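Local coordinates for protein regulator of nonsense transcripts 2 (Homo sapiens, PDB 4CEM) that takes part in nonsense-mediated mRNA decay, probably as a scaffold for other decay factors, and is represented here by the first of its three MIF4G domains, at residues D71-D76 against V107-L112; D76-N81 against H114-D119; S169-Q174 against Q234-L239. All coordinates share one frame; numbering follows the deposited sequence.

Contact 1 of 3, residues D71-D76 against V107-L112; sequences DSLSHD and VHLCSL
His108 reaches across to Ser74 with its imidazole ring. NE2 of His108 donates a hydrogen bond to Ser74 OG, 2.9 Å long, and the hydroxyl oxygen lies almost in the ring plane. Two torsions make the reach possible. The imidazole extends with CG trans to the His108 backbone N (chi1 164°), while Ser74 OG stands beside its own backbone N and anti to the carbonyl carbon (chi1 -70°). Ser74 OG is also hydrogen-bonded to Arg70 O, one turn back, so the hydroxyl links a helix carbonyl to the imidazole. Both segments belong to the all-helical MIF4G domain. Here helices 70-79 and 103-116 run nearly parallel, with local axes 13° apart. Beside the polar link the contact is apolar. Leu73 and Leu109 cross at about a right angle, with Leu73 CD1 3.7 Å from Leu109 CD1. Both Leu109 methyls lie near Leu73 CB, and CD2 also comes near Ser74 OG. Leu112 puts CD1 3.6 Å from Ser74 OG, and its CG lies against one face of the His108 ring, toward the rim. With an alanine at His108, Ser74 OG would probably lose its cross-helix donor and Leu112 the flat ring against it.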
loop_
_atom_site.group_PDB
_atom_site.type_symbol
_atom_site.label_atom_id
_atom_site.label_comp_id
_atom_site.label_asym_id
_atom_site.label_seq_id
_atom_site.Cartn_x
_atom_site.Cartn_y
_atom_site.Cartn_z
ATOM N N ASP A 71 -20.149 -3.672 10.146
ATOM C CA ASP A 71 -21.029 -3.903 11.290
ATOM C C ASP A 71 -21.506 -5.354 11.392
ATOM O O ASP A 71 -21.595 -5.902 12.485
ATOM C CB ASP A 71 -22.246 -2.973 11.226
ATOM C CG ASP A 71 -21.862 -1.507 11.219
ATOM O OD1 ASP A 71 -21.023 -1.095 12.052
ATOM O OD2 ASP A 71 -22.406 -0.768 10.370
ATOM N N SER A 72 -21.825 -5.971 10.258
ATOM C CA SER A 72 -22.327 -7.339 10.272
ATOM C C SER A 72 -21.256 -8.337 10.727
ATOM O O SER A 72 -21.519 -9.190 11.585
ATOM C CB SER A 72 -22.890 -7.721 8.907
ATOM O OG SER A 72 -22.004 -7.362 7.871
ATOM N N LEU A 73 -20.049 -8.216 10.182
ATOM C CA LEU A 73 -18.952 -9.086 10.604
ATOM C C LEU A 73 -18.543 -8.814 12.051
ATOM O O LEU A 73 -18.190 -9.738 12.797
ATOM C CB LEU A 73 -17.752 -8.941 9.677
ATOM C CG LEU A 73 -18.025 -9.396 8.248
ATOM C CD1 LEU A 73 -16.826 -9.136 7.354
ATOM C CD2 LEU A 73 -18.397 -10.866 8.247
ATOM N N SER A 74 -18.623 -7.553 12.457
ATOM C CA SER A 74 -18.376 -7.199 13.849
ATOM C C SER A 74 -19.397 -7.838 14.772
ATOM O O SER A 74 -19.038 -8.357 15.821
ATOM C CB SER A 74 -18.367 -5.684 14.018
ATOM O OG SER A 74 -17.206 -5.142 13.408
ATOM N N HIS A 75 -20.667 -7.794 14.381
ATOM C CA HIS A 75 -21.752 -8.375 15.174
ATOM C C HIS A 75 -21.534 -9.851 15.379
ATOM O O HIS A 75 -21.598 -10.342 16.494
ATOM C CB HIS A 75 -23.092 -8.129 14.496
ATOM C CG HIS A 75 -24.245 -8.849 15.147
ATOM N ND1 HIS A 75 -24.600 -10.099 14.800
ATOM C CD2 HIS A 75 -25.130 -8.450 16.147
ATOM C CE1 HIS A 75 -25.657 -10.485 15.543
ATOM N NE2 HIS A 75 -25.978 -9.476 16.366
ATOM N N ASP A 76 -21.251 -10.570 14.302
ATOM C CA ASP A 76 -20.959 -11.989 14.406
ATOM C C ASP A 76 -19.741 -12.223 15.276
ATOM O O ASP A 76 -19.787 -13.036 16.203
ATOM C CB ASP A 76 -20.725 -12.608 13.032
ATOM C CG ASP A 76 -21.972 -12.623 12.177
ATOM O OD1 ASP A 76 -23.091 -12.435 12.724
ATOM O OD2 ASP A 76 -21.829 -12.815 10.946
ATOM N N VAL A 107 -8.671 -4.046 8.574
ATOM C CA VAL A 107 -7.821 -3.618 9.681
ATOM C C VAL A 107 -8.662 -3.508 10.949
ATOM O O VAL A 107 -8.209 -3.876 12.039
ATOM C CB VAL A 107 -7.113 -2.267 9.375
ATOM C CG1 VAL A 107 -6.384 -1.734 10.598
ATOM C CG2 VAL A 107 -6.137 -2.425 8.217
ATOM N N HIS A 108 -9.889 -3.014 10.803
ATOM C CA HIS A 108 -10.817 -2.950 11.934
ATOM C C HIS A 108 -11.065 -4.317 12.502
ATOM O O HIS A 108 -11.045 -4.488 13.717
ATOM C CB HIS A 108 -12.136 -2.272 11.529
ATOM C CG HIS A 108 -13.279 -2.504 12.501
ATOM N ND1 HIS A 108 -13.415 -1.805 13.645
ATOM C CD2 HIS A 108 -14.360 -3.379 12.446
ATOM C CE1 HIS A 108 -14.513 -2.218 14.296
ATOM N NE2 HIS A 108 -15.094 -3.183 13.560
ATOM N N LEU A 109 -11.307 -5.302 11.633
ATOM C CA LEU A 109 -11.563 -6.672 12.085
ATOM C C LEU A 109 -10.307 -7.263 12.687
ATOM O O LEU A 109 -10.385 -7.960 13.689
ATOM C CB LEU A 109 -12.079 -7.574 10.960
ATOM C CG LEU A 109 -13.517 -7.294 10.499
ATOM C CD1 LEU A 109 -13.888 -8.126 9.274
ATOM C CD2 LEU A 109 -14.519 -7.503 11.629
ATOM N N CYS A 110 -9.154 -6.972 12.087
ATOM C CA CYS A 110 -7.885 -7.431 12.649
ATOM C C CYS A 110 -7.648 -6.878 14.068
ATOM O O CYS A 110 -7.047 -7.554 14.909
ATOM C CB CYS A 110 -6.714 -7.076 11.731
ATOM S SG CYS A 110 -6.607 -8.045 10.204
ATOM N N SER A 111 -8.148 -5.671 14.339
ATOM C CA SER A 111 -8.003 -5.052 15.660
ATOM C C SER A 111 -8.911 -5.687 16.697
ATOM O O SER A 111 -8.537 -5.797 17.864
ATOM C CB SER A 111 -8.269 -3.544 15.596
ATOM O OG SER A 111 -7.368 -2.908 14.707
ATOM N N LEU A 112 -10.111 -6.097 16.296
ATOM C CA LEU A 112 -10.997 -6.788 17.234
ATOM C C LEU A 112 -10.410 -8.161 17.604
ATOM O O LEU A 112 -10.459 -8.568 18.761
ATOM C CB LEU A 112 -12.409 -6.936 16.668
ATOM C CG LEU A 112 -13.213 -5.668 16.358
ATOM C CD1 LEU A 112 -14.517 -6.051 15.674
ATOM C CD2 LEU A 112 -13.483 -4.860 17.615
#

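Contact 2 of 3, residues D76-N81 against H114-D119; sequences DFNGLN and HQRYAD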
loop_
_atom_site.group_PDB
_atom_site.type_symbol
_atom_site.label_atom_id
_atom_site.label_comp_id
_atom_site.label_asym_id
_atom_site.label_seq_id
_atom_site.Cartn_x
_atom_site.Cartn_y
_atom_site.Cartn_z
ATOM N N ASP A 76 -21.251 -10.570 14.302
ATOM C CA ASP A 76 -20.959 -11.989 14.406
ATOM C C ASP A 76 -19.741 -12.223 15.276
ATOM O O ASP A 76 -19.787 -13.036 16.203
ATOM C CB ASP A 76 -20.725 -12.608 13.032
ATOM C CG ASP A 76 -21.972 -12.623 12.177
ATOM O OD1 ASP A 76 -23.091 -12.435 12.724
ATOM O OD2 ASP A 76 -21.829 -12.815 10.946
ATOM N N PHE A 77 -18.655 -11.517 14.979
ATOM C CA PHE A 77 -17.429 -11.648 15.761
ATOM C C PHE A 77 -17.689 -11.616 17.269
ATOM O O PHE A 77 -17.184 -12.470 18.006
ATOM C CB PHE A 77 -16.435 -10.547 15.390
ATOM C CG PHE A 77 -15.148 -10.601 16.171
ATOM C CD1 PHE A 77 -14.076 -11.353 15.715
ATOM C CD2 PHE A 77 -15.006 -9.890 17.355
ATOM C CE1 PHE A 77 -12.893 -11.402 16.426
ATOM C CE2 PHE A 77 -13.822 -9.929 18.068
ATOM C CZ PHE A 77 -12.763 -10.690 17.606
ATOM N N ASN A 78 -18.488 -10.653 17.729
ATOM C CA ASN A 78 -18.667 -10.477 19.166
ATOM C C ASN A 78 -19.378 -11.625 19.867
ATOM O O ASN A 78 -19.277 -11.754 21.091
ATOM C CB ASN A 78 -19.337 -9.141 19.491
ATOM C CG ASN A 78 -18.371 -7.968 19.362
ATOM O OD1 ASN A 78 -17.252 -8.008 19.890
ATOM N ND2 ASN A 78 -18.789 -6.925 18.643
ATOM N N GLY A 79 -20.082 -12.457 19.101
ATOM C CA GLY A 79 -20.829 -13.583 19.662
ATOM C C GLY A 79 -20.113 -14.928 19.640
ATOM O O GLY A 79 -20.542 -15.871 20.308
ATOM N N LEU A 80 -19.027 -15.011 18.876
ATOM C CA LEU A 80 -18.297 -16.250 18.675
ATOM C C LEU A 80 -17.103 -16.380 19.617
ATOM O O LEU A 80 -16.457 -15.395 19.958
ATOM C CB LEU A 80 -17.775 -16.317 17.240
ATOM C CG LEU A 80 -18.749 -16.227 16.072
ATOM C CD1 LEU A 80 -17.983 -16.353 14.770
ATOM C CD2 LEU A 80 -19.796 -17.319 16.163
ATOM N N ASN A 81 -16.808 -17.610 20.025
ATOM C CA ASN A 81 -15.542 -17.926 20.683
ATOM C C ASN A 81 -14.608 -18.478 19.624
ATOM O O ASN A 81 -14.700 -19.645 19.263
ATOM C CB ASN A 81 -15.735 -18.945 21.816
ATOM C CG ASN A 81 -14.441 -19.261 22.550
ATOM O OD1 ASN A 81 -13.345 -19.043 22.037
ATOM N ND2 ASN A 81 -14.568 -19.765 23.766
ATOM N N HIS A 114 -7.109 -8.992 17.452
ATOM C CA HIS A 114 -5.923 -8.690 18.240
ATOM C C HIS A 114 -6.259 -8.322 19.648
ATOM O O HIS A 114 -5.596 -8.771 20.566
ATOM C CB HIS A 114 -5.140 -7.561 17.595
ATOM C CG HIS A 114 -3.978 -7.077 18.427
ATOM N ND1 HIS A 114 -2.928 -7.859 18.722
ATOM C CD2 HIS A 114 -3.732 -5.840 19.025
ATOM C CE1 HIS A 114 -2.054 -7.164 19.472
ATOM N NE2 HIS A 114 -2.552 -5.926 19.655
ATOM N N GLN A 115 -7.305 -7.517 19.834
ATOM C CA GLN A 115 -7.682 -7.040 21.168
ATOM C C GLN A 115 -8.325 -8.132 22.024
ATOM O O GLN A 115 -8.342 -8.026 23.254
ATOM C CB GLN A 115 -8.602 -5.813 21.085
ATOM C CG GLN A 115 -7.892 -4.534 20.651
ATOM C CD GLN A 115 -8.846 -3.460 20.137
ATOM O OE1 GLN A 115 -9.903 -3.225 20.717
ATOM N NE2 GLN A 115 -8.466 -2.797 19.054
ATOM N N ARG A 116 -8.854 -9.172 21.388
ATOM C CA ARG A 116 -9.468 -10.269 22.125
ATOM C C ARG A 116 -8.532 -11.468 22.327
ATOM O O ARG A 116 -8.572 -12.084 23.387
ATOM C CB ARG A 116 -10.748 -10.723 21.435
ATOM C CG ARG A 116 -11.592 -11.653 22.289
ATOM C CD ARG A 116 -13.014 -11.739 21.771
ATOM N NE ARG A 116 -13.837 -10.614 22.210
ATOM C CZ ARG A 116 -15.134 -10.479 21.929
ATOM N NH1 ARG A 116 -15.774 -11.393 21.199
ATOM N NH2 ARG A 116 -15.801 -9.424 22.377
ATOM N N TYR A 117 -7.697 -11.767 21.327
ATOM C CA TYR A 117 -6.887 -12.992 21.290
ATOM C C TYR A 117 -5.375 -12.764 21.151
ATOM O O TYR A 117 -4.903 -12.280 20.121
ATOM C CB TYR A 117 -7.335 -13.863 20.116
ATOM C CG TYR A 117 -8.816 -14.154 20.092
ATOM C CD1 TYR A 117 -9.361 -15.158 20.888
ATOM C CD2 TYR A 117 -9.671 -13.449 19.258
ATOM C CE1 TYR A 117 -10.717 -15.440 20.860
ATOM C CE2 TYR A 117 -11.027 -13.728 19.227
ATOM C CZ TYR A 117 -11.540 -14.722 20.030
ATOM O OH TYR A 117 -12.878 -14.997 20.006
ATOM N N ALA A 118 -4.624 -13.169 22.173
ATOM C CA ALA A 118 -3.159 -13.088 22.168
ATOM C C ALA A 118 -2.490 -13.822 21.006
ATOM O O ALA A 118 -1.437 -13.399 20.543
ATOM C CB ALA A 118 -2.602 -13.590 23.492
ATOM N N ASP A 119 -3.096 -14.900 20.521
ATOM C CA ASP A 119 -2.515 -15.690 19.424
ATOM C C ASP A 119 -2.594 -15.036 18.058
ATOM O O ASP A 119 -1.961 -15.513 17.113
ATOM C CB ASP A 119 -3.214 -17.049 19.303
ATOM C CG ASP A 119 -2.940 -17.950 20.468
ATOM O OD1 ASP A 119 -2.156 -17.554 21.353
ATOM O OD2 ASP A 119 -3.520 -19.058 20.504
HETATM O O HOH W 1 -14.821 -13.308 19.184
#
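Arg116 and Tyr117 close on the end of helix 70-79 through one shared water and their packing on Phe77. The water carries hydrogen bonds across the contact. It accepts from Arg116 NH1 at 2.9 Å and from Tyr117 OH at 2.7 Å. It donates to Phe77 O and to Leu80 O, each 2.8 Å from the water oxygen. Four bonds thus grip it and tie the carbonyls of Phe77 and Leu80, where the chain leaves the helix, to the other segment. It bridges the C-terminal ends of helices 70-79 and 103-116 within the MIF4G domain. Tyr117 OH has a further partner in Leu82 N. The flat groups pack beside the water, which sits over the centre of the Phe77 ring. The Arg116 chain bends at chi3 (-81°), and one face of its guanidinium lies over Phe77 CE2, with the two planes 26° apart. Asn78 OD1 is close by, 3.2 Å from Arg116 NH2. The apolar contact is Phe77 CZ to Tyr117 CE2, 3.9 Å, met at the edge of the tyrosine ring. Arg116 touches Phe44 and Phe45 of helix 42-46, Leu80 packs on helix 52-61, and Tyr117 lies against Ile86 of helix 86-95.

Contact 3 of 3, residues S169-Q174 against Q234-L239; sequences SLIYEQ and QPFQNL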
loop_
_atom_site.group_PDB
_atom_site.type_symbol
_atom_site.label_atom_id
_atom_site.label_comp_id
_atom_site.label_asym_id
_atom_site.label_seq_id
_atom_site.Cartn_x
_atom_site.Cartn_y
_atom_site.Cartn_z
ATOM N N SER A 169 10.272 -4.250 9.618
ATOM C CA SER A 169 11.157 -5.250 9.035
ATOM C C SER A 169 10.475 -5.984 7.887
ATOM O O SER A 169 11.046 -6.123 6.815
ATOM C CB SER A 169 11.600 -6.242 10.113
ATOM O OG SER A 169 12.190 -7.381 9.534
ATOM N N LEU A 170 9.245 -6.432 8.105
ATOM C CA LEU A 170 8.504 -7.127 7.060
ATOM C C LEU A 170 8.259 -6.251 5.828
ATOM O O LEU A 170 8.394 -6.724 4.705
ATOM C CB LEU A 170 7.179 -7.633 7.606
ATOM C CG LEU A 170 6.435 -8.589 6.680
ATOM C CD1 LEU A 170 7.061 -9.972 6.754
ATOM C CD2 LEU A 170 4.957 -8.633 7.042
ATOM N N ILE A 171 7.902 -4.983 6.034
ATOM C CA ILE A 171 7.679 -4.051 4.917
ATOM C C ILE A 171 8.989 -3.762 4.181
ATOM O O ILE A 171 9.034 -3.776 2.954
ATOM C CB ILE A 171 7.070 -2.706 5.383
ATOM C CG1 ILE A 171 5.692 -2.896 6.009
ATOM C CG2 ILE A 171 6.923 -1.734 4.218
ATOM C CD1 ILE A 171 5.298 -1.744 6.907
ATOM N N TYR A 172 10.050 -3.493 4.935
ATOM C CA TYR A 172 11.367 -3.236 4.344
ATOM C C TYR A 172 11.755 -4.375 3.412
ATOM O O TYR A 172 12.168 -4.144 2.278
ATOM C CB TYR A 172 12.437 -3.064 5.431
ATOM C CG TYR A 172 13.729 -2.446 4.933
ATOM C CD1 TYR A 172 13.825 -1.072 4.726
ATOM C CD2 TYR A 172 14.854 -3.229 4.668
ATOM C CE1 TYR A 172 14.998 -0.491 4.266
ATOM C CE2 TYR A 172 16.032 -2.656 4.210
ATOM C CZ TYR A 172 16.100 -1.284 4.009
ATOM O OH TYR A 172 17.259 -0.688 3.557
ATOM N N GLU A 173 11.604 -5.603 3.903
ATOM C CA GLU A 173 11.864 -6.801 3.108
ATOM C C GLU A 173 11.164 -6.782 1.758
ATOM O O GLU A 173 11.798 -7.000 0.727
ATOM C CB GLU A 173 11.431 -8.065 3.862
ATOM C CG GLU A 173 12.571 -8.904 4.418
ATOM C CD GLU A 173 12.212 -10.380 4.477
ATOM O OE1 GLU A 173 11.082 -10.709 4.910
ATOM O OE2 GLU A 173 13.054 -11.208 4.069
ATOM N N GLN A 174 9.858 -6.531 1.758
ATOM C CA GLN A 174 9.090 -6.620 0.521
ATOM C C GLN A 174 9.411 -5.462 -0.406
ATOM O O GLN A 174 9.353 -5.616 -1.622
ATOM C CB GLN A 174 7.586 -6.682 0.789
ATOM C CG GLN A 174 7.153 -7.731 1.804
ATOM C CD GLN A 174 7.892 -9.052 1.665
ATOM O OE1 GLN A 174 8.498 -9.550 2.625
ATOM N NE2 GLN A 174 7.858 -9.622 0.465
ATOM N N GLN A 234 13.809 6.645 8.013
ATOM C CA GLN A 234 14.909 6.924 7.079
ATOM C C GLN A 234 15.201 5.808 6.068
ATOM O O GLN A 234 15.229 6.066 4.865
ATOM C CB GLN A 234 16.188 7.310 7.843
ATOM C CG GLN A 234 17.267 7.943 6.974
ATOM C CD GLN A 234 16.764 9.153 6.210
ATOM O OE1 GLN A 234 16.216 10.090 6.799
ATOM N NE2 GLN A 234 16.937 9.134 4.892
ATOM N N PRO A 235 15.412 4.564 6.540
ATOM C CA PRO A 235 15.646 3.485 5.570
ATOM C C PRO A 235 14.584 3.425 4.478
ATOM O O PRO A 235 14.915 3.270 3.302
ATOM C CB PRO A 235 15.585 2.219 6.423
ATOM C CG PRO A 235 15.931 2.665 7.798
ATOM C CD PRO A 235 15.391 4.061 7.925
ATOM N N PHE A 236 13.324 3.580 4.863
ATOM C CA PHE A 236 12.228 3.547 3.896
ATOM C C PHE A 236 12.333 4.699 2.906
ATOM O O PHE A 236 12.113 4.508 1.709
ATOM C CB PHE A 236 10.866 3.544 4.607
ATOM C CG PHE A 236 10.653 2.338 5.479
ATOM C CD1 PHE A 236 10.150 1.166 4.949
ATOM C CD2 PHE A 236 11.000 2.369 6.817
ATOM C CE1 PHE A 236 9.976 0.045 5.743
ATOM C CE2 PHE A 236 10.842 1.254 7.620
ATOM C CZ PHE A 236 10.326 0.088 7.080
ATOM N N GLN A 237 12.693 5.886 3.391
ATOM C CA GLN A 237 12.853 7.027 2.492
ATOM C C GLN A 237 13.996 6.787 1.511
ATOM O O GLN A 237 13.849 7.034 0.314
ATOM C CB GLN A 237 13.056 8.344 3.248
ATOM C CG GLN A 237 12.962 9.565 2.327
ATOM C CD GLN A 237 12.222 10.745 2.939
ATOM O OE1 GLN A 237 11.664 11.603 2.085
ATOM N NE2 GLN A 237 12.153 10.886 4.162
ATOM N N ASN A 238 15.116 6.272 2.009
ATOM C CA ASN A 238 16.242 5.915 1.133
ATOM C C ASN A 238 15.838 4.979 -0.014
ATOM O O ASN A 238 16.157 5.247 -1.178
ATOM C CB ASN A 238 17.389 5.286 1.928
ATOM C CG ASN A 238 17.940 6.212 2.999
ATOM O OD1 ASN A 238 17.734 7.432 2.962
ATOM N ND2 ASN A 238 18.642 5.631 3.966
ATOM N N LEU A 239 15.128 3.900 0.309
ATOM C CA LEU A 239 14.661 2.953 -0.717
ATOM C C LEU A 239 13.817 3.658 -1.773
ATOM O O LEU A 239 14.022 3.469 -2.974
ATOM C CB LEU A 239 13.856 1.807 -0.096
ATOM C CG LEU A 239 14.621 0.798 0.765
ATOM C CD1 LEU A 239 13.678 -0.312 1.213
ATOM C CD2 LEU A 239 15.827 0.214 0.033
#
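Tyr172 and Phe236 meet edge to face where helices 164-181 and 230-259 pass side by side. The edge of the tyrosine points at the face of the phenylalanine, with ring centroids 5.7 Å apart and planes at 88°. Tyr172 CD1 stands 4.1 Å above the plane of the Phe236 ring, toward its rim. The ring bond points opposite the Tyr172 backbone N (chi1 -165°), which carries the ring across to the other helix. The local axes run nearly parallel, 13° apart, and approach to 10.8 Å.

The tight part lies on the inner side, where Ile171, Phe236 and Leu239 are all buried. Ile171 crosses Phe236 at about a right angle, with Ile171 CG2 3.8 Å from Phe236 CE1. Both residues also touch Ile203 of helix 189-204. Leu239 lays CD1 over one face of the Tyr172 ring, and its side chain also meets Leu175 and Ile179 further along helix 164-181.

The other side of the contact is nearer to solvent. Pro235 and Tyr172 are partly exposed, and Pro235 CB meets the tyrosine ring obliquely. Helix 230-259 is kinked here; the proline has no N-H to give to the turn before, and the N of Phe236 makes no such bond either. Further out, Gln234 and Asn238 are exposed.

No hydrogen bond crosses between the two segments. Between these segments the helices of the MIF4G domain are held by ring, methyl and proline packing. The near-perpendicular rings of the T-shaped pair probably favour this mutual orientation of the two side chains, while the exposed amides of Gln234 and Asn238 pair with each other along their own helix, Gln234 NE2 donating to Asn238 OD1 at 2.7 Å.

Contacts 1 and 2 are two parts of one interface. Both join helix 70-79 to helix 103-116, they share Asp76, and their centres are 9 Å apart. They touch where Leu112 O meets Phe77 CZ. Contact 2 continues contact 1 to the ends of the two helices, and along the chain their segments alternate. Contact 3 comes later in the chain and pairs helices 164-181 and 230-259. It touches neither: its centre is about 29 Å from that of contact 1 and about 31 Å from that of contact 2. All lie in the MIF4G domain. Each pairs helices that are not neighbours in the chain but run nearly parallel where they meet in contacts 1 and 3, consistent with the HEAT-like helical repeats of MIF4G domains.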